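Serine/threonine-protein kinase Tel1 (Chaetomium thermophilum, PDB 6SKY) phosphorylates proteins on serine and threonine using ATP and, as an ATM-family kinase, probably signals DNA damage to the checkpoint machinery. Local coordinates at residues P2461-Y2466 against L2568-V2573. Residues are numbered along the deposited sequence; the frame is centred on the assembly and turned at random.
Sequences PYHGMY and LDYSHV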
# COMPACT_ATOMS: atom_id res chain seq x y z
N PRO A 2461 12.24 -7.12 47.43
CA PRO A 2461 13.18 -6.25 48.14
C PRO A 2461 14.40 -5.85 47.32
O PRO A 2461 14.88 -4.72 47.45
CB PRO A 2461 13.56 -7.08 49.36
CG PRO A 2461 13.30 -8.46 48.98
CD PRO A 2461 12.13 -8.44 48.07
N TYR A 2462 14.90 -6.73 46.47
CA TYR A 2462 16.06 -6.40 45.65
C TYR A 2462 15.72 -5.47 44.49
O TYR A 2462 16.61 -5.15 43.70
CB TYR A 2462 16.71 -7.67 45.12
CG TYR A 2462 16.96 -8.69 46.20
CD1 TYR A 2462 17.81 -8.42 47.25
CD2 TYR A 2462 16.33 -9.92 46.16
CE1 TYR A 2462 18.03 -9.34 48.23
CE2 TYR A 2462 16.55 -10.85 47.14
CZ TYR A 2462 17.39 -10.56 48.17
OH TYR A 2462 17.61 -11.49 49.15
N HIS A 2463 14.47 -5.04 44.37
CA HIS A 2463 14.07 -4.07 43.37
C HIS A 2463 13.64 -2.74 43.96
O HIS A 2463 13.49 -1.78 43.21
CB HIS A 2463 12.92 -4.63 42.52
CG HIS A 2463 13.31 -5.78 41.66
ND1 HIS A 2463 13.40 -7.07 42.14
CD2 HIS A 2463 13.64 -5.85 40.35
CE1 HIS A 2463 13.77 -7.88 41.16
NE2 HIS A 2463 13.92 -7.16 40.06
N GLY A 2464 13.44 -2.66 45.27
CA GLY A 2464 13.03 -1.41 45.87
C GLY A 2464 13.92 -0.90 46.98
O GLY A 2464 13.93 0.30 47.28
N MET A 2465 14.68 -1.78 47.61
CA MET A 2465 15.35 -1.35 48.82
C MET A 2465 16.59 -0.52 48.56
O MET A 2465 16.95 0.30 49.41
CB MET A 2465 15.68 -2.55 49.70
CG MET A 2465 14.83 -2.56 50.94
SD MET A 2465 14.17 -4.16 51.36
CE MET A 2465 15.68 -5.06 51.52
N TYR A 2466 17.22 -0.65 47.40
CA TYR A 2466 18.31 0.26 47.08
C TYR A 2466 17.80 1.66 46.78
O TYR A 2466 18.46 2.64 47.12
CB TYR A 2466 19.12 -0.28 45.91
CG TYR A 2466 20.14 -1.28 46.33
CD1 TYR A 2466 21.33 -0.89 46.91
CD2 TYR A 2466 19.92 -2.63 46.15
CE1 TYR A 2466 22.26 -1.80 47.29
CE2 TYR A 2466 20.85 -3.55 46.53
CZ TYR A 2466 22.02 -3.13 47.10
OH TYR A 2466 22.96 -4.05 47.49
N LEU A 2568 7.13 -14.73 44.04
CA LEU A 2568 7.64 -13.98 45.18
C LEU A 2568 8.71 -14.74 45.95
O LEU A 2568 8.85 -14.58 47.16
CB LEU A 2568 6.50 -13.57 46.13
CG LEU A 2568 6.03 -12.13 46.05
CD1 LEU A 2568 5.71 -11.77 44.63
CD2 LEU A 2568 4.82 -11.92 46.93
N ASP A 2569 9.48 -15.56 45.24
CA ASP A 2569 10.50 -16.40 45.86
C ASP A 2569 11.86 -15.98 45.34
O ASP A 2569 12.18 -16.21 44.17
CB ASP A 2569 10.24 -17.88 45.57
CG ASP A 2569 11.25 -18.79 46.22
OD1 ASP A 2569 11.24 -18.90 47.46
OD2 ASP A 2569 12.06 -19.41 45.49
N TYR A 2570 12.67 -15.38 46.20
CA TYR A 2570 14.00 -14.91 45.83
C TYR A 2570 15.07 -15.66 46.61
O TYR A 2570 16.04 -15.07 47.09
CB TYR A 2570 14.12 -13.40 46.05
CG TYR A 2570 13.30 -12.60 45.08
CD1 TYR A 2570 13.72 -12.42 43.78
CD2 TYR A 2570 12.09 -12.05 45.46
CE1 TYR A 2570 12.98 -11.71 42.90
CE2 TYR A 2570 11.34 -11.34 44.57
CZ TYR A 2570 11.80 -11.17 43.30
OH TYR A 2570 11.05 -10.45 42.40
N SER A 2571 14.90 -16.97 46.74
CA SER A 2571 15.91 -17.81 47.37
C SER A 2571 16.89 -18.38 46.37
O SER A 2571 18.03 -18.68 46.74
CB SER A 2571 15.23 -18.94 48.14
OG SER A 2571 14.40 -19.70 47.29
N HIS A 2572 16.48 -18.53 45.12
CA HIS A 2572 17.35 -19.07 44.08
C HIS A 2572 18.36 -18.06 43.56
O HIS A 2572 18.96 -18.30 42.51
CB HIS A 2572 16.50 -19.58 42.91
CG HIS A 2572 15.74 -18.50 42.21
ND1 HIS A 2572 16.26 -17.78 41.16
CD2 HIS A 2572 14.49 -18.01 42.41
CE1 HIS A 2572 15.37 -16.90 40.74
NE2 HIS A 2572 14.29 -17.02 41.48
N VAL A 2573 18.54 -16.94 44.25
CA VAL A 2573 19.43 -15.87 43.79
C VAL A 2573 20.81 -16.08 44.39
O VAL A 2573 20.93 -16.29 45.60
CB VAL A 2573 18.86 -14.49 44.16
CG1 VAL A 2573 19.38 -13.44 43.20
CG2 VAL A 2573 17.35 -14.53 44.15
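The phenol oxygen of Tyr2570, lying beside the imidazole of His2463, is held by two hydrogen bonds, one with ND1 of His2460, the residue before Pro2461, and one from the backbone N of Ser2565 in its own loop. Toward His2463 the approach is only van der Waals, with Tyr2570 OH 3.9 Å from His2463 CE1 and the two side chains crossing at about a right angle. That imidazole spends its NE2 on the carbonyl of Ile2562, a second tie from helix to loop. Nearer the backbone, CB, CG and CD2 of Tyr2570 meet carbon of Tyr2462 and Pro2461. Tyr2462 turns an edge toward the Tyr2570 face in an offset edge-to-face pair, the planes at 85° and the centroids 6.0 Å apart. The offset carries the touching edge toward the root of the partner: CE2 of Tyr2462 comes to 3.7 Å from CB of Tyr2570, which lies in the plane of the Tyr2462 ring. A chi1 of -69° sends the Tyr2570 ring alongside Tyr2462, and the two side chains run past each other in opposite directions. Here the alpha-helical FAT region meets the loop that leads from helix 2541-2552 into strand 2576-2585 of the antiparallel kinase sheet, consistent with a contact between the FAT region and the kinase part, away from the nucleotide pocket. Pro2461 adds a looser apolar touch, CD standing 4.5 Å from CD2 of Tyr2570. Within the loop, Ser2571 OG donates to Asp2569 OD2 at 3.0 Å, meeting the syn side somewhat out of the carboxylate plane and bridging the residues that flank Tyr2570.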